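Local structure of 2',5'-phosphodiesterase 12 (Homo sapiens, 4Z0V) at residues S264-S269 and L306-H311; I126-Y131 and P321-G326; E62-T67 and A195-G200; G22-P27 and I166-T171. The protein belongs to the endonuclease/exonuclease/phosphatase family with a DNase I-like fold, carries an extra N-terminal domain, and holds a magnesium ion. All blocks are in the same frame, centred on the assembly; numbering follows the deposited sequence.

Interaction 1: S264-S269 and L306-H311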
# COMPACT_ATOMS: atom_id res chain seq x y z
N SER A 264 12.16 -4.72 -11.13
CA SER A 264 11.40 -5.10 -9.92
C SER A 264 12.27 -5.00 -8.64
O SER A 264 13.46 -5.38 -8.62
CB SER A 264 10.80 -6.49 -10.06
OG SER A 264 10.40 -6.77 -11.40
N VAL A 265 11.64 -4.47 -7.59
CA VAL A 265 12.26 -4.22 -6.31
C VAL A 265 11.50 -4.95 -5.19
O VAL A 265 10.33 -5.36 -5.33
CB VAL A 265 12.39 -2.69 -6.01
CG1 VAL A 265 13.33 -2.00 -7.02
CG2 VAL A 265 11.01 -2.01 -6.00
N LEU A 266 12.21 -5.12 -4.08
CA LEU A 266 11.72 -5.73 -2.85
C LEU A 266 12.00 -4.78 -1.71
O LEU A 266 13.14 -4.39 -1.48
CB LEU A 266 12.45 -7.06 -2.60
CG LEU A 266 12.05 -7.78 -1.28
CD1 LEU A 266 10.58 -8.21 -1.30
CD2 LEU A 266 12.96 -8.97 -1.02
N GLN A 267 10.97 -4.42 -0.99
CA GLN A 267 11.12 -3.52 0.16
C GLN A 267 11.08 -4.39 1.41
O GLN A 267 10.22 -5.27 1.53
CB GLN A 267 9.98 -2.50 0.11
CG GLN A 267 9.90 -1.55 1.30
CD GLN A 267 8.80 -0.54 1.04
OE1 GLN A 267 7.62 -0.89 0.84
NE2 GLN A 267 9.18 0.73 0.97
N VAL A 268 12.04 -4.20 2.31
CA VAL A 268 12.08 -4.99 3.52
C VAL A 268 12.30 -4.04 4.68
O VAL A 268 13.27 -3.28 4.68
CB VAL A 268 13.14 -6.12 3.50
CG1 VAL A 268 13.16 -6.87 4.83
CG2 VAL A 268 12.93 -7.11 2.34
N SER A 269 11.43 -4.16 5.67
CA SER A 269 11.52 -3.32 6.88
C SER A 269 11.40 -4.19 8.11
O SER A 269 10.45 -4.98 8.22
CB SER A 269 10.39 -2.29 6.87
OG SER A 269 10.29 -1.64 5.60
N LEU A 306 12.89 -14.73 -1.27
CA LEU A 306 12.86 -15.60 -0.09
C LEU A 306 14.26 -15.81 0.50
O LEU A 306 14.38 -15.79 1.73
CB LEU A 306 12.17 -16.94 -0.39
CG LEU A 306 10.65 -16.85 -0.70
CD1 LEU A 306 10.07 -18.26 -1.00
CD2 LEU A 306 9.86 -16.19 0.47
N ALA A 307 15.30 -15.92 -0.35
CA ALA A 307 16.69 -16.05 0.12
C ALA A 307 17.13 -14.76 0.82
O ALA A 307 17.81 -14.81 1.83
CB ALA A 307 17.63 -16.38 -1.03
N HIS A 308 16.73 -13.60 0.27
CA HIS A 308 17.03 -12.32 0.89
C HIS A 308 16.32 -12.20 2.25
O HIS A 308 16.93 -11.79 3.24
CB HIS A 308 16.64 -11.13 -0.02
CG HIS A 308 17.03 -9.82 0.59
ND1 HIS A 308 18.36 -9.52 0.86
CD2 HIS A 308 16.25 -8.79 1.03
CE1 HIS A 308 18.36 -8.32 1.42
NE2 HIS A 308 17.11 -7.84 1.55
N ILE A 309 15.04 -12.55 2.30
CA ILE A 309 14.26 -12.44 3.54
C ILE A 309 14.81 -13.43 4.58
O ILE A 309 14.87 -13.08 5.78
CB ILE A 309 12.76 -12.65 3.25
CG1 ILE A 309 12.20 -11.44 2.45
CG2 ILE A 309 11.99 -12.83 4.56
CD1 ILE A 309 10.87 -11.73 1.69
N ARG A 310 15.27 -14.62 4.13
CA ARG A 310 15.87 -15.60 5.04
C ARG A 310 17.15 -15.00 5.66
O ARG A 310 17.37 -15.10 6.86
CB ARG A 310 16.17 -16.93 4.27
CG ARG A 310 16.88 -18.05 5.07
CD ARG A 310 16.12 -18.58 6.27
NE ARG A 310 14.96 -19.38 5.87
CZ ARG A 310 13.98 -19.74 6.69
NH1 ARG A 310 14.00 -19.37 7.97
NH2 ARG A 310 12.96 -20.45 6.24
N HIS A 311 17.95 -14.32 4.84
CA HIS A 311 19.18 -13.68 5.32
C HIS A 311 18.85 -12.62 6.35
O HIS A 311 19.47 -12.58 7.41
CB HIS A 311 19.95 -13.05 4.14
CG HIS A 311 21.14 -12.25 4.56
ND1 HIS A 311 22.23 -12.85 5.15
CD2 HIS A 311 21.38 -10.93 4.43
CE1 HIS A 311 23.10 -11.87 5.37
NE2 HIS A 311 22.64 -10.70 4.94
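NE2 of the H308 imidazole is bonded to the carbonyl oxygen of H228, on the strand next to 265-269, while the CD2 corner of the same ring is left to carbon: L266 and V268 both touch it. CD2 of L266 lies 3.9 Å from CD2 of H308 and approaches the ring obliquely. CG2 of V268, at the same 3.9 Å from CD2 of H308, comes in at the ring edge, near its plane. H308 reaches them because its CG stands opposite the backbone nitrogen (chi1 -177°), which carries the imidazole out from helix 295-316 onto the sheet. I309, one residue on, supplies the aliphatic share: its CG1 is 4.3 Å from CD2 of L266 and 4.4 Å from CG2 of V268.

The helix links the parallel neighbours 280-287 and 322-327, a beta-alpha-beta crossover, and its segment runs nearly along strand 265-269, the axes 10.5 Å apart at 17°. L266 and V268 suit the strand because both point at the helix, whereas Q267 between them points away, and its OE1 is hydrogen-bonded to T215 OG1 and N285 ND2. A bound glycerol, probably from the crystallisation liquor, sits about 4 Å from the H308 side chain. The H228 carbonyl satisfies NE2, which helps a histidine to sit here with its CD2 against leucine and valine methyls.

Interaction 2: I126-Y131 and P321-G326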
# COMPACT_ATOMS: atom_id res chain seq x y z
N ILE A 126 -2.21 -7.78 14.60
CA ILE A 126 -1.57 -6.97 13.59
C ILE A 126 -2.54 -6.88 12.44
O ILE A 126 -2.68 -7.86 11.69
CB ILE A 126 -0.18 -7.49 13.10
CG1 ILE A 126 0.77 -7.86 14.27
CG2 ILE A 126 0.47 -6.47 12.10
CD1 ILE A 126 2.04 -8.69 13.76
N ARG A 127 -3.23 -5.75 12.29
CA ARG A 127 -4.09 -5.58 11.12
C ARG A 127 -3.17 -5.23 9.93
O ARG A 127 -2.51 -4.19 9.94
CB ARG A 127 -5.16 -4.50 11.34
CG ARG A 127 -6.04 -4.32 10.10
CD ARG A 127 -7.28 -3.53 10.39
NE ARG A 127 -8.20 -4.31 11.23
CZ ARG A 127 -9.00 -3.80 12.16
NH1 ARG A 127 -9.04 -2.49 12.37
NH2 ARG A 127 -9.77 -4.60 12.88
N THR A 128 -3.22 -6.04 8.88
CA THR A 128 -2.29 -5.91 7.75
C THR A 128 -3.06 -5.68 6.46
O THR A 128 -4.13 -6.28 6.26
CB THR A 128 -1.43 -7.19 7.68
OG1 THR A 128 -0.79 -7.38 8.95
CG2 THR A 128 -0.34 -7.11 6.61
N VAL A 129 -2.57 -4.72 5.65
CA VAL A 129 -3.19 -4.38 4.37
C VAL A 129 -2.17 -4.58 3.26
O VAL A 129 -1.01 -4.21 3.44
CB VAL A 129 -3.66 -2.88 4.38
CG1 VAL A 129 -4.19 -2.46 2.99
CG2 VAL A 129 -4.71 -2.63 5.47
N SER A 130 -2.59 -5.07 2.10
CA SER A 130 -1.74 -5.11 0.89
C SER A 130 -2.58 -4.55 -0.22
O SER A 130 -3.70 -5.03 -0.44
CB SER A 130 -1.20 -6.50 0.56
OG SER A 130 -0.34 -6.41 -0.57
N TYR A 131 -2.07 -3.52 -0.92
CA TYR A 131 -2.92 -2.88 -1.93
C TYR A 131 -2.13 -2.25 -3.06
O TYR A 131 -1.28 -1.41 -2.79
CB TYR A 131 -3.70 -1.77 -1.19
CG TYR A 131 -4.88 -1.08 -1.87
CD1 TYR A 131 -5.48 -1.63 -3.00
CD2 TYR A 131 -5.47 0.05 -1.29
CE1 TYR A 131 -6.64 -1.08 -3.54
CE2 TYR A 131 -6.62 0.62 -1.84
CZ TYR A 131 -7.22 0.04 -2.95
OH TYR A 131 -8.38 0.59 -3.45
N PRO A 321 9.99 -13.52 12.79
CA PRO A 321 8.97 -13.96 11.84
C PRO A 321 8.77 -12.98 10.69
O PRO A 321 9.27 -11.87 10.74
CB PRO A 321 7.72 -14.11 12.69
CG PRO A 321 7.90 -13.14 13.79
CD PRO A 321 9.37 -13.08 14.07
N VAL A 322 8.05 -13.42 9.65
CA VAL A 322 7.89 -12.66 8.42
C VAL A 322 6.44 -12.46 8.00
O VAL A 322 5.60 -13.34 8.16
CB VAL A 322 8.67 -13.43 7.28
CG1 VAL A 322 8.41 -12.82 5.89
CG2 VAL A 322 10.18 -13.48 7.57
N ILE A 323 6.17 -11.28 7.42
CA ILE A 323 4.94 -10.95 6.71
C ILE A 323 5.43 -10.56 5.34
O ILE A 323 6.32 -9.72 5.25
CB ILE A 323 4.06 -9.85 7.35
CG1 ILE A 323 3.48 -10.29 8.70
CG2 ILE A 323 2.90 -9.44 6.38
CD1 ILE A 323 2.94 -9.12 9.53
N PHE A 324 4.90 -11.17 4.28
CA PHE A 324 5.33 -10.83 2.92
C PHE A 324 4.10 -10.47 2.08
O PHE A 324 3.33 -11.35 1.66
CB PHE A 324 6.14 -11.99 2.31
CG PHE A 324 6.86 -11.76 0.99
CD1 PHE A 324 6.81 -10.52 0.34
CD2 PHE A 324 7.61 -12.78 0.41
CE1 PHE A 324 7.52 -10.31 -0.85
CE2 PHE A 324 8.30 -12.57 -0.79
CZ PHE A 324 8.24 -11.34 -1.42
N CYS A 325 3.91 -9.17 1.88
CA CYS A 325 2.81 -8.62 1.09
C CYS A 325 3.26 -8.40 -0.33
O CYS A 325 4.44 -8.19 -0.57
CB CYS A 325 2.37 -7.28 1.69
SG CYS A 325 1.63 -7.41 3.34
N GLY A 326 2.31 -8.24 -1.23
CA GLY A 326 2.71 -7.83 -2.57
C GLY A 326 1.72 -8.07 -3.66
O GLY A 326 0.70 -8.74 -3.46
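C325 points from strand 322-326 toward strand 126-131, and its short side chain can be followed in two steps. CB comes first, 3.8 Å from CB of S130 and 3.6 Å from OG of S130. From there chi1 of -66° sets SG opposite the carbonyl carbon and swings it along the facing strand to T128, whose CG2 is 3.8 Å away from SG; the carbonyl oxygen of V129 flanks the sulfur at 4.1 Å from SG.

These two strands are not partners in one sheet. Strand 125-132 belongs to the six-stranded sheet and 322-327 to the other mixed sheet, and the contact lies where the two layers of the DNase I-like sandwich face each other, with the segments 29° from parallel. Their axes approach to 6.6 Å, a closeness that side chains as small as serine, threonine and cysteine allow.

Toward the start of both strands the filling becomes larger and mainly aliphatic. CG2 of T128 meets CG2 of I323 at 4.0 Å, the two side chains lying alongside with their tips running opposite ways, and the tips of I126 and I323 touch through their CD1 methyls. At the other end N of G326 makes a weak, strongly bent bond to OG of S130, 3.3 Å long at 121°, and Q181 gives the same oxygen a second weak bond.

Interaction 3: E62-T67 and A195-G200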
# COMPACT_ATOMS: atom_id res chain seq x y z
N GLU A 62 -11.17 20.27 16.64
CA GLU A 62 -9.85 20.74 17.12
C GLU A 62 -8.76 19.75 16.79
O GLU A 62 -7.70 19.77 17.42
CB GLU A 62 -9.88 20.97 18.64
CG GLU A 62 -10.88 22.00 19.10
CD GLU A 62 -10.93 22.16 20.60
OE1 GLU A 62 -12.04 22.13 21.17
OE2 GLU A 62 -9.85 22.27 21.22
N GLU A 63 -9.00 18.91 15.80
CA GLU A 63 -8.10 17.86 15.34
C GLU A 63 -7.46 18.25 14.03
O GLU A 63 -7.98 19.10 13.31
CB GLU A 63 -8.87 16.54 15.13
CG GLU A 63 -9.91 16.21 16.19
CD GLU A 63 -9.47 15.14 17.17
OE1 GLU A 63 -8.95 15.49 18.25
OE2 GLU A 63 -9.64 13.94 16.85
N ARG A 64 -6.38 17.59 13.67
CA ARG A 64 -5.66 17.85 12.44
C ARG A 64 -6.56 17.57 11.21
O ARG A 64 -6.54 18.33 10.25
CB ARG A 64 -4.42 16.95 12.43
CG ARG A 64 -3.68 16.93 11.11
CD ARG A 64 -2.43 16.07 11.25
NE ARG A 64 -1.76 16.01 9.96
CZ ARG A 64 -0.49 15.68 9.80
NH1 ARG A 64 0.26 15.37 10.85
NH2 ARG A 64 0.04 15.66 8.59
N VAL A 65 -7.36 16.50 11.29
CA VAL A 65 -8.22 16.03 10.20
C VAL A 65 -9.63 16.52 10.40
O VAL A 65 -10.15 16.53 11.52
CB VAL A 65 -8.16 14.47 10.13
CG1 VAL A 65 -9.09 13.89 9.05
CG2 VAL A 65 -6.74 14.01 9.87
N TYR A 66 -10.27 16.92 9.31
CA TYR A 66 -11.67 17.34 9.34
C TYR A 66 -12.42 16.55 8.29
O TYR A 66 -11.99 16.54 7.15
CB TYR A 66 -11.76 18.85 9.04
CG TYR A 66 -13.18 19.38 9.03
CD1 TYR A 66 -13.85 19.66 10.21
CD2 TYR A 66 -13.87 19.56 7.83
CE1 TYR A 66 -15.18 20.09 10.21
CE2 TYR A 66 -15.17 20.06 7.81
CZ TYR A 66 -15.84 20.29 9.00
OH TYR A 66 -17.12 20.77 9.01
N THR A 67 -13.57 15.96 8.64
CA THR A 67 -14.42 15.24 7.67
C THR A 67 -15.66 16.11 7.45
O THR A 67 -16.50 16.22 8.35
CB THR A 67 -14.76 13.81 8.12
OG1 THR A 67 -13.55 13.13 8.40
CG2 THR A 67 -15.48 13.01 7.04
N ALA A 195 -2.16 11.85 5.19
CA ALA A 195 -3.33 11.14 5.71
C ALA A 195 -2.93 10.13 6.77
O ALA A 195 -3.52 10.08 7.86
CB ALA A 195 -4.07 10.43 4.57
N LEU A 196 -1.97 9.29 6.45
CA LEU A 196 -1.64 8.20 7.35
C LEU A 196 -0.90 8.68 8.59
O LEU A 196 -1.12 8.13 9.68
CB LEU A 196 -0.88 7.09 6.60
CG LEU A 196 -1.70 6.40 5.49
CD1 LEU A 196 -0.89 5.31 4.80
CD2 LEU A 196 -2.97 5.71 6.07
N GLU A 197 -0.08 9.74 8.48
CA GLU A 197 0.53 10.21 9.72
C GLU A 197 -0.53 10.80 10.69
O GLU A 197 -0.41 10.63 11.90
CB GLU A 197 1.71 11.17 9.49
CG GLU A 197 1.43 12.59 9.08
CD GLU A 197 2.71 13.40 8.93
OE1 GLU A 197 2.58 14.63 8.75
OE2 GLU A 197 3.83 12.84 9.04
N ALA A 198 -1.59 11.44 10.15
CA ALA A 198 -2.68 11.99 10.97
C ALA A 198 -3.40 10.89 11.77
O ALA A 198 -3.95 11.15 12.86
CB ALA A 198 -3.67 12.71 10.07
N PHE A 199 -3.38 9.67 11.24
CA PHE A 199 -4.02 8.52 11.87
C PHE A 199 -3.01 7.63 12.61
O PHE A 199 -3.37 6.53 13.02
CB PHE A 199 -4.84 7.71 10.82
CG PHE A 199 -6.15 8.40 10.47
CD1 PHE A 199 -6.17 9.46 9.56
CD2 PHE A 199 -7.34 8.01 11.08
CE1 PHE A 199 -7.38 10.09 9.23
CE2 PHE A 199 -8.54 8.64 10.76
CZ PHE A 199 -8.56 9.68 9.84
N GLY A 200 -1.77 8.11 12.81
CA GLY A 200 -0.78 7.42 13.63
C GLY A 200 0.17 6.44 12.96
O GLY A 200 0.82 5.66 13.65
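R64 and V65, in a loop of the N-terminal domain, meet the C-terminal end of helix 185-198 in the endonuclease/exonuclease/phosphatase domain, so this is part of the interface between the two domains. A Schellman motif ends the helix there, with G200 at positive phi as its C-prime residue, a backbone shape that suits glycine.

The polar half is a salt bridge. NH2 of R64 reaches OE1 of E197 at 2.7 Å and 160°, using the anti lone pair of that oxygen and keeping it almost in the guanidinium plane; NH1 of R64 adds a weak second bond to the same OE1 at 3.2 Å. Guanidinium and carboxylate are turned 76° apart, so they do not form the flat two-oxygen pair. R64 is extended from CG to NE and spans the distance over A198, whose CA lies over one guanidinium face and whose CB is 3.8 Å from CD of R64.

V65 supplies the apolar half. Its CG2 presses on CB of A198 at 3.3 Å, tighter than usual, and lies 4.0 Å from CE1 of F199; alanine suits the spot because anything this close must be small. NH2 of R64 also bonds P27 O. On the helix side, A195, L196 and F199 rest on T171 of the neighbouring helix 159-172, while on the loop side Y66 meets W43 of strand 40-46.

Interaction 4: G22-P27 and I166-T171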
# COMPACT_ATOMS: atom_id res chain seq x y z
N GLY A 22 -17.99 13.71 3.66
CA GLY A 22 -17.79 12.34 4.13
C GLY A 22 -16.41 11.77 3.88
O GLY A 22 -16.16 10.60 4.24
N PHE A 23 -15.49 12.58 3.33
CA PHE A 23 -14.11 12.18 3.02
C PHE A 23 -13.17 13.02 3.86
O PHE A 23 -13.32 14.25 3.87
CB PHE A 23 -13.77 12.30 1.53
CG PHE A 23 -14.43 11.21 0.72
CD1 PHE A 23 -15.80 11.23 0.48
CD2 PHE A 23 -13.69 10.11 0.28
CE1 PHE A 23 -16.42 10.19 -0.22
CE2 PHE A 23 -14.31 9.08 -0.43
CZ PHE A 23 -15.67 9.11 -0.65
N PRO A 24 -12.24 12.39 4.58
CA PRO A 24 -11.36 13.15 5.48
C PRO A 24 -10.43 14.09 4.74
O PRO A 24 -9.83 13.70 3.75
CB PRO A 24 -10.58 12.06 6.25
CG PRO A 24 -10.62 10.85 5.34
CD PRO A 24 -11.99 10.92 4.69
N VAL A 25 -10.32 15.34 5.23
CA VAL A 25 -9.44 16.39 4.72
C VAL A 25 -8.17 16.29 5.55
O VAL A 25 -8.21 16.56 6.76
CB VAL A 25 -10.09 17.80 4.81
CG1 VAL A 25 -9.13 18.86 4.28
CG2 VAL A 25 -11.41 17.85 4.05
N CYS A 26 -7.08 15.82 4.91
CA CYS A 26 -5.82 15.53 5.59
C CYS A 26 -4.75 16.52 5.17
O CYS A 26 -4.13 16.36 4.12
CB CYS A 26 -5.39 14.09 5.31
SG CYS A 26 -6.68 12.87 5.68
N PRO A 27 -4.53 17.58 5.96
CA PRO A 27 -3.54 18.58 5.57
C PRO A 27 -2.13 18.04 5.60
O PRO A 27 -1.79 17.23 6.47
CB PRO A 27 -3.69 19.69 6.62
CG PRO A 27 -4.33 19.04 7.80
CD PRO A 27 -5.18 17.93 7.24
N ILE A 166 -8.77 6.76 -1.69
CA ILE A 166 -7.68 5.92 -1.12
C ILE A 166 -7.39 6.39 0.30
O ILE A 166 -7.20 5.58 1.19
CB ILE A 166 -6.42 5.96 -2.03
CG1 ILE A 166 -6.65 5.11 -3.32
CG2 ILE A 166 -5.16 5.45 -1.27
CD1 ILE A 166 -5.71 5.51 -4.53
N GLN A 167 -7.42 7.70 0.54
CA GLN A 167 -7.21 8.22 1.88
C GLN A 167 -8.32 7.76 2.80
O GLN A 167 -8.04 7.26 3.89
CB GLN A 167 -7.13 9.76 1.86
CG GLN A 167 -5.79 10.28 1.31
CD GLN A 167 -5.79 11.81 1.34
OE1 GLN A 167 -6.83 12.45 1.24
NE2 GLN A 167 -4.64 12.44 1.49
N LYS A 168 -9.58 7.87 2.35
CA LYS A 168 -10.71 7.43 3.16
C LYS A 168 -10.63 5.91 3.41
O LYS A 168 -10.81 5.44 4.53
CB LYS A 168 -12.04 7.80 2.49
CG LYS A 168 -13.23 7.43 3.41
CD LYS A 168 -14.58 7.86 2.89
CE LYS A 168 -15.68 7.49 3.89
NZ LYS A 168 -16.99 8.01 3.39
N GLU A 169 -10.33 5.17 2.36
CA GLU A 169 -10.22 3.71 2.43
C GLU A 169 -9.17 3.26 3.44
O GLU A 169 -9.46 2.49 4.35
CB GLU A 169 -9.91 3.13 1.05
CG GLU A 169 -9.82 1.61 1.14
CD GLU A 169 -9.71 0.92 -0.19
OE1 GLU A 169 -9.66 -0.33 -0.19
OE2 GLU A 169 -9.66 1.62 -1.23
N LEU A 170 -7.92 3.71 3.24
CA LEU A 170 -6.84 3.28 4.10
C LEU A 170 -6.98 3.76 5.51
O LEU A 170 -6.80 2.95 6.41
CB LEU A 170 -5.48 3.74 3.52
CG LEU A 170 -5.10 3.02 2.23
CD1 LEU A 170 -3.74 3.53 1.72
CD2 LEU A 170 -5.01 1.48 2.47
N THR A 171 -7.35 5.02 5.73
CA THR A 171 -7.49 5.48 7.12
C THR A 171 -8.64 4.77 7.84
O THR A 171 -8.52 4.48 9.03
CB THR A 171 -7.66 7.00 7.19
OG1 THR A 171 -8.85 7.39 6.50
CG2 THR A 171 -6.40 7.76 6.62
O HOH W 1 -7.25 14.95 2.23
O HOH W 2 -4.34 15.36 1.34
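Polar and cation-pi contacts centre on K168, whose side chain, extended beyond CG, crosses those of F23 and P24 at about a right angle. Here the 22-27 loop of the N-terminal domain packs on helix 159-172 of the endonuclease/exonuclease/phosphatase domain, part of the interface between them. NZ of K168 donates to the carbonyl oxygen of G22 at 2.8 Å, from 41° above the carbonyl plane instead of along a lone pair. The same ammonium stands over the face of the F23 ring, 4.4 Å from the centroid and 17° off the normal, a cation-pi pair. G22 adopts a positive phi, which favours glycine.

Apolar contacts come from the aliphatic part of the same chain. CD of K168 makes a CH-pi contact with F23, 3.7 Å from the ring centroid. The proline ring rests on the helix here, its CD 3.8 Å from CB of K168. CG of P24 is also in van der Waals contact with the T171 hydroxyl, which is already bonded to Q167 O, reaching it from the opposite face to the backbone N of T171.

Water contacts complete the set. One water accepts from N of C26 and lies 2.7 Å from OE1 of Q167, with P24 O also nearby; another joins NE2 of Q167 to the carbonyl oxygen of C26. NE2 has a further bond to S191 O. Glutamine, with a donor and an acceptor, can therefore meet loop backbone of either polarity through water, while the lysine joins the domains by charge and by its aliphatic chain together.

Interactions 3 and 4 are neighbouring parts of one domain interface, their centres 9 Å apart. They are joined by a probable backbone hydrogen bond between Y66 O and V25 N, at 2.8 Å, and by F199 CD1 on T171 CG2. Interaction 2 lies inside the DNase I-like sandwich and meets interaction 4 where Y131 OH probably bonds E169 OE2 at 2.8 Å, with V129 on L170. On its other flank it touches interaction 1 through F324 and V322 against I309. Interactions 1 and 3 are on opposite sides of the chain's centre, their centres about 32 Å apart. The magnesium ion is about 12 Å from G326 of interaction 2.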